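Local coordinates for protein Rho guanine nucleotide exchange factor 3 (Mus musculus, PDB 2Z0Q) that acts as a guanine nucleotide exchange factor for the small GTPases RhoA and RhoB, represented here by its DH-PH domain fragment, at residues 157-171 / 184-198. Numbering follows the deposited sequence.
Sequences RSRLVKYPLLLREIL and LEEAINIIQGIVAEI
Leu167 sets its CB against Ile188 CG1 at 3.6 Å and sends CD1 to the methyl of Ala187 and to Ile191 CD1, a knob in the hole formed by Leu184, Ala187, Ile188 and Ile191. Ile188 returns the fit among Pro164, Leu167, Arg168 and Leu171: chi1 (-70°) turns CG1 to Leu167 CB, and the extended chi2 (162°) carries CD1 on to Arg168 CA at 3.7 Å, beside Leu171 CD2. With an alanine in place of Ile188, a gap is likely to open between Leu167 CB and Leu171 CD2, and Arg168 NH2 would lose the CG2 methyl that touches it. Ile191 is the third knob, its CG2 3.9 Å from Pro164 CD and its CD1 against Tyr163 CB. Farther along, Leu160 CG meets Val195 CG2 at 3.7 Å. Beside Ile188, Arg168 NH2 donates to a water (2.9 Å) that in turn donates to Gln192 OE1. Outside the pair, Leu98 touches Leu167 and Leu184, and the Tyr163 hydroxyl is hydrogen-bonded to Glu31 OE2 of helix 15-51. The axes, 9.0 Å apart and 153° between directions, make this a near-antiparallel knobs-into-holes pair, with helix 157-171 kinked around Pro164 and Leu165, within the elongated helical bundle of the DH (RhoGEF) domain.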
loop_
_atom_site.group_PDB
_atom_site.type_symbol
_atom_site.label_atom_id
_atom_site.label_comp_id
_atom_site.label_asym_id
_atom_site.label_seq_id
_atom_site.Cartn_x
_atom_site.Cartn_y
_atom_site.Cartn_z
ATOM N N ARG A 157 -7.205 -4.339 1.196
ATOM C CA ARG A 157 -6.117 -5.269 0.952
ATOM C C ARG A 157 -5.655 -5.877 2.273
ATOM O O ARG A 157 -5.356 -7.063 2.324
ATOM C CB ARG A 157 -4.939 -4.573 0.285
ATOM C CG ARG A 157 -3.926 -5.551 -0.241
ATOM C CD ARG A 157 -2.598 -4.861 -0.529
ATOM N NE ARG A 157 -1.806 -5.683 -1.437
ATOM C CZ ARG A 157 -2.036 -5.782 -2.749
ATOM N NH1 ARG A 157 -3.033 -5.096 -3.309
ATOM N NH2 ARG A 157 -1.282 -6.585 -3.498
ATOM N N SER A 158 -5.581 -5.074 3.332
ATOM C CA SER A 158 -5.138 -5.618 4.626
ATOM C C SER A 158 -6.070 -6.704 5.107
ATOM O O SER A 158 -5.635 -7.699 5.708
ATOM C CB SER A 158 -5.042 -4.513 5.687
ATOM O OG SER A 158 -4.034 -3.590 5.339
ATOM N N ARG A 159 -7.368 -6.514 4.860
ATOM C CA ARG A 159 -8.306 -7.531 5.280
ATOM C C ARG A 159 -8.078 -8.807 4.449
ATOM O O ARG A 159 -8.029 -9.889 4.992
ATOM C CB ARG A 159 -9.754 -7.040 5.122
ATOM C CG ARG A 159 -10.793 -8.112 5.457
ATOM C CD ARG A 159 -10.999 -8.189 6.943
ATOM N NE ARG A 159 -12.097 -9.059 7.350
ATOM C CZ ARG A 159 -12.236 -9.507 8.588
ATOM N NH1 ARG A 159 -11.349 -9.137 9.528
ATOM N NH2 ARG A 159 -13.181 -10.393 8.863
ATOM N N LEU A 160 -7.948 -8.673 3.132
ATOM C CA LEU A 160 -7.752 -9.853 2.292
ATOM C C LEU A 160 -6.554 -10.682 2.762
ATOM O O LEU A 160 -6.629 -11.891 2.888
ATOM C CB LEU A 160 -7.539 -9.437 0.838
ATOM C CG LEU A 160 -7.319 -10.601 -0.103
ATOM C CD1 LEU A 160 -8.651 -11.283 -0.399
ATOM C CD2 LEU A 160 -6.692 -10.048 -1.393
ATOM N N VAL A 161 -5.446 -9.999 3.010
ATOM C CA VAL A 161 -4.208 -10.636 3.434
ATOM C C VAL A 161 -4.329 -11.369 4.756
ATOM O O VAL A 161 -3.623 -12.359 4.992
ATOM C CB VAL A 161 -3.068 -9.554 3.490
ATOM C CG1 VAL A 161 -1.915 -9.970 4.415
ATOM C CG2 VAL A 161 -2.587 -9.287 2.102
ATOM N N LYS A 162 -5.250 -10.896 5.592
ATOM C CA LYS A 162 -5.477 -11.443 6.912
ATOM C C LYS A 162 -6.458 -12.606 6.936
ATOM O O LYS A 162 -6.551 -13.311 7.937
ATOM C CB LYS A 162 -5.983 -10.341 7.856
ATOM C CG LYS A 162 -5.751 -10.657 9.332
ATOM C CD LYS A 162 -6.123 -9.458 10.232
ATOM C CE LYS A 162 -6.002 -9.825 11.713
ATOM N NZ LYS A 162 -6.569 -8.738 12.553
ATOM N N TYR A 163 -7.160 -12.885 5.829
ATOM C CA TYR A 163 -8.147 -13.964 5.924
ATOM C C TYR A 163 -7.540 -15.342 6.279
ATOM O O TYR A 163 -8.105 -16.085 7.070
ATOM C CB TYR A 163 -8.983 -14.080 4.632
ATOM C CG TYR A 163 -10.172 -13.133 4.570
ATOM C CD1 TYR A 163 -11.136 -13.124 5.588
ATOM C CD2 TYR A 163 -10.346 -12.261 3.492
ATOM C CE1 TYR A 163 -12.228 -12.281 5.540
ATOM C CE2 TYR A 163 -11.423 -11.424 3.434
ATOM C CZ TYR A 163 -12.372 -11.426 4.463
ATOM O OH TYR A 163 -13.450 -10.561 4.430
ATOM N N PRO A 164 -6.386 -15.708 5.672
ATOM C CA PRO A 164 -5.829 -17.018 6.023
ATOM C C PRO A 164 -5.612 -17.146 7.564
ATOM O O PRO A 164 -5.960 -18.163 8.172
ATOM C CB PRO A 164 -4.511 -17.060 5.233
ATOM C CG PRO A 164 -4.828 -16.267 4.004
ATOM C CD PRO A 164 -5.635 -15.074 4.581
ATOM N N LEU A 165 -5.046 -16.106 8.161
ATOM C CA LEU A 165 -4.780 -16.096 9.603
ATOM C C LEU A 165 -6.086 -16.251 10.402
ATOM O O LEU A 165 -6.173 -17.044 11.338
ATOM C CB LEU A 165 -4.090 -14.758 9.975
ATOM C CG LEU A 165 -3.771 -14.474 11.454
ATOM C CD1 LEU A 165 -2.705 -13.312 11.537
ATOM C CD2 LEU A 165 -5.020 -14.093 12.199
ATOM N N LEU A 166 -7.102 -15.493 10.001
ATOM C CA LEU A 166 -8.380 -15.519 10.715
ATOM C C LEU A 166 -9.117 -16.842 10.570
ATOM O O LEU A 166 -9.675 -17.355 11.544
ATOM C CB LEU A 166 -9.277 -14.380 10.207
ATOM C CG LEU A 166 -8.837 -12.951 10.422
ATOM C CD1 LEU A 166 -9.751 -11.984 9.548
ATOM C CD2 LEU A 166 -8.982 -12.643 11.924
ATOM N N LEU A 167 -9.147 -17.392 9.348
ATOM C CA LEU A 167 -9.828 -18.665 9.161
ATOM C C LEU A 167 -9.015 -19.798 9.810
ATOM O O LEU A 167 -9.588 -20.749 10.289
ATOM C CB LEU A 167 -10.024 -18.970 7.669
ATOM C CG LEU A 167 -10.809 -17.890 6.931
ATOM C CD1 LEU A 167 -11.208 -18.429 5.519
ATOM C CD2 LEU A 167 -12.050 -17.493 7.725
ATOM N N ARG A 168 -7.677 -19.702 9.805
ATOM C CA ARG A 168 -6.902 -20.759 10.434
ATOM C C ARG A 168 -7.088 -20.754 11.978
ATOM O O ARG A 168 -6.982 -21.787 12.631
ATOM C CB ARG A 168 -5.394 -20.653 10.041
ATOM C CG ARG A 168 -4.662 -21.927 10.380
ATOM C CD ARG A 168 -3.204 -21.911 9.902
ATOM N NE ARG A 168 -3.084 -21.717 8.463
ATOM C CZ ARG A 168 -2.686 -20.588 7.863
ATOM N NH1 ARG A 168 -2.362 -19.491 8.551
ATOM N NH2 ARG A 168 -2.578 -20.566 6.537
ATOM N N GLU A 169 -7.351 -19.578 12.544
ATOM C CA GLU A 169 -7.600 -19.460 13.996
ATOM C C GLU A 169 -8.894 -20.257 14.292
ATOM O O GLU A 169 -8.979 -20.924 15.321
ATOM C CB GLU A 169 -7.718 -17.993 14.390
ATOM C CG GLU A 169 -8.062 -17.763 15.907
ATOM C CD GLU A 169 -7.004 -18.374 16.826
ATOM O OE1 GLU A 169 -5.830 -18.462 16.390
ATOM O OE2 GLU A 169 -7.322 -18.730 17.988
ATOM N N ILE A 170 -9.897 -20.211 13.402
ATOM C CA ILE A 170 -11.093 -21.035 13.615
ATOM C C ILE A 170 -10.747 -22.534 13.445
ATOM O O ILE A 170 -11.107 -23.389 14.264
ATOM C CB ILE A 170 -12.222 -20.696 12.617
ATOM C CG1 ILE A 170 -12.525 -19.188 12.654
ATOM C CG2 ILE A 170 -13.453 -21.528 12.955
ATOM C CD1 ILE A 170 -13.489 -18.713 11.530
ATOM N N LEU A 171 -10.015 -22.830 12.365
ATOM C CA LEU A 171 -9.656 -24.213 12.058
ATOM C C LEU A 171 -8.906 -24.922 13.192
ATOM O O LEU A 171 -9.175 -26.086 13.509
ATOM C CB LEU A 171 -8.761 -24.222 10.786
ATOM C CG LEU A 171 -8.216 -25.622 10.442
ATOM C CD1 LEU A 171 -9.332 -26.621 10.171
ATOM C CD2 LEU A 171 -7.337 -25.471 9.213
ATOM N N LEU A 184 -12.853 -25.380 6.029
ATOM C CA LEU A 184 -11.940 -24.293 6.367
ATOM C C LEU A 184 -10.603 -24.483 5.675
ATOM O O LEU A 184 -10.019 -23.518 5.199
ATOM C CB LEU A 184 -11.749 -24.208 7.893
ATOM C CG LEU A 184 -12.966 -23.602 8.615
ATOM C CD1 LEU A 184 -12.878 -23.916 10.092
ATOM C CD2 LEU A 184 -13.031 -22.068 8.353
ATOM N N GLU A 185 -10.108 -25.720 5.648
ATOM C CA GLU A 185 -8.840 -25.968 4.946
ATOM C C GLU A 185 -8.989 -25.511 3.472
ATOM O O GLU A 185 -8.067 -24.930 2.886
ATOM C CB GLU A 185 -8.475 -27.465 5.033
ATOM C CG GLU A 185 -8.049 -27.838 6.459
ATOM C CD GLU A 185 -7.955 -29.334 6.730
ATOM O OE1 GLU A 185 -8.415 -30.131 5.881
ATOM O OE2 GLU A 185 -7.422 -29.708 7.821
ATOM N N GLU A 186 -10.151 -25.774 2.890
ATOM C CA GLU A 186 -10.384 -25.363 1.518
ATOM C C GLU A 186 -10.377 -23.840 1.364
ATOM O O GLU A 186 -9.690 -23.298 0.525
ATOM C CB GLU A 186 -11.698 -25.962 1.001
ATOM C CG GLU A 186 -12.185 -25.306 -0.298
ATOM C CD GLU A 186 -13.506 -25.894 -0.864
ATOM O OE1 GLU A 186 -14.159 -26.695 -0.187
ATOM O OE2 GLU A 186 -13.883 -25.511 -2.025
ATOM N N ALA A 187 -11.138 -23.153 2.226
ATOM C CA ALA A 187 -11.215 -21.718 2.150
ATOM C C ALA A 187 -9.847 -21.066 2.319
ATOM O O ALA A 187 -9.530 -20.098 1.633
ATOM C CB ALA A 187 -12.206 -21.200 3.228
ATOM N N ILE A 188 -9.081 -21.572 3.271
ATOM C CA ILE A 188 -7.763 -21.014 3.516
ATOM C C ILE A 188 -6.903 -21.188 2.262
ATOM O O ILE A 188 -6.281 -20.238 1.784
ATOM C CB ILE A 188 -7.101 -21.716 4.714
ATOM C CG1 ILE A 188 -7.828 -21.326 6.008
ATOM C CG2 ILE A 188 -5.620 -21.303 4.807
ATOM C CD1 ILE A 188 -7.551 -22.267 7.155
ATOM N N ASN A 189 -6.878 -22.391 1.707
ATOM C CA ASN A 189 -6.044 -22.637 0.494
ATOM C C ASN A 189 -6.443 -21.765 -0.668
ATOM O O ASN A 189 -5.590 -21.209 -1.395
ATOM C CB ASN A 189 -6.163 -24.080 0.014
ATOM C CG ASN A 189 -5.073 -24.450 -0.987
ATOM O OD1 ASN A 189 -3.938 -24.699 -0.588
ATOM N ND2 ASN A 189 -5.400 -24.457 -2.297
ATOM N N ILE A 190 -7.738 -21.647 -0.882
ATOM C CA ILE A 190 -8.215 -20.843 -2.003
ATOM C C ILE A 190 -7.823 -19.354 -1.840
ATOM O O ILE A 190 -7.367 -18.722 -2.786
ATOM C CB ILE A 190 -9.728 -20.956 -2.129
ATOM C CG1 ILE A 190 -10.096 -22.402 -2.455
ATOM C CG2 ILE A 190 -10.255 -19.965 -3.199
ATOM C CD1 ILE A 190 -9.520 -22.964 -3.749
ATOM N N ILE A 191 -7.991 -18.818 -0.635
ATOM C CA ILE A 191 -7.643 -17.422 -0.400
ATOM C C ILE A 191 -6.120 -17.253 -0.499
ATOM O O ILE A 191 -5.655 -16.234 -0.999
ATOM C CB ILE A 191 -8.205 -16.930 0.971
ATOM C CG1 ILE A 191 -9.729 -16.850 0.868
ATOM C CG2 ILE A 191 -7.726 -15.496 1.291
ATOM C CD1 ILE A 191 -10.397 -16.689 2.244
ATOM N N GLN A 192 -5.349 -18.236 -0.048
ATOM C CA GLN A 192 -3.907 -18.081 -0.205
ATOM C C GLN A 192 -3.554 -17.913 -1.684
ATOM O O GLN A 192 -2.665 -17.106 -2.034
ATOM C CB GLN A 192 -3.164 -19.266 0.377
ATOM C CG GLN A 192 -3.251 -19.282 1.908
ATOM C CD GLN A 192 -2.632 -20.518 2.494
ATOM O OE1 GLN A 192 -3.036 -21.630 2.157
ATOM N NE2 GLN A 192 -1.634 -20.336 3.362
ATOM N N GLY A 193 -4.244 -18.670 -2.536
ATOM C CA GLY A 193 -4.023 -18.568 -3.967
ATOM C C GLY A 193 -4.436 -17.215 -4.553
ATOM O O GLY A 193 -3.772 -16.667 -5.433
ATOM N N ILE A 194 -5.532 -16.671 -4.055
ATOM C CA ILE A 194 -6.062 -15.404 -4.518
ATOM C C ILE A 194 -5.080 -14.291 -4.132
ATOM O O ILE A 194 -4.739 -13.435 -4.951
ATOM C CB ILE A 194 -7.464 -15.117 -3.870
ATOM C CG1 ILE A 194 -8.521 -16.040 -4.502
ATOM C CG2 ILE A 194 -7.905 -13.661 -4.129
ATOM C CD1 ILE A 194 -9.842 -16.110 -3.739
ATOM N N VAL A 195 -4.640 -14.321 -2.873
ATOM C CA VAL A 195 -3.720 -13.276 -2.370
ATOM C C VAL A 195 -2.385 -13.271 -3.103
ATOM O O VAL A 195 -1.880 -12.216 -3.506
ATOM C CB VAL A 195 -3.457 -13.454 -0.847
ATOM C CG1 VAL A 195 -2.322 -12.484 -0.369
ATOM C CG2 VAL A 195 -4.743 -13.232 -0.103
ATOM N N ALA A 196 -1.836 -14.459 -3.308
ATOM C CA ALA A 196 -0.553 -14.593 -3.976
ATOM C C ALA A 196 -0.619 -14.024 -5.386
ATOM O O ALA A 196 0.302 -13.308 -5.826
ATOM C CB ALA A 196 -0.135 -16.072 -4.014
ATOM N N GLU A 197 -1.712 -14.309 -6.087
ATOM C CA GLU A 197 -1.888 -13.825 -7.444
ATOM C C GLU A 197 -2.095 -12.306 -7.476
ATOM O O GLU A 197 -1.507 -11.605 -8.312
ATOM C CB GLU A 197 -3.086 -14.507 -8.112
ATOM C CG GLU A 197 -3.265 -14.137 -9.571
ATOM C CD GLU A 197 -1.996 -14.382 -10.387
ATOM O OE1 GLU A 197 -1.291 -15.389 -10.148
ATOM O OE2 GLU A 197 -1.694 -13.561 -11.273
ATOM N N ILE A 198 -2.928 -11.799 -6.577
ATOM C CA ILE A 198 -3.184 -10.362 -6.540
ATOM C C ILE A 198 -1.898 -9.628 -6.155
ATOM O O ILE A 198 -1.614 -8.561 -6.687
ATOM C CB ILE A 198 -4.327 -10.021 -5.546
ATOM C CG1 ILE A 198 -5.670 -10.423 -6.185
ATOM C CG2 ILE A 198 -4.234 -8.547 -5.104
ATOM C CD1 ILE A 198 -6.848 -10.172 -5.308
HETATM O O HOH W 1 -2.724 -23.041 5.006
#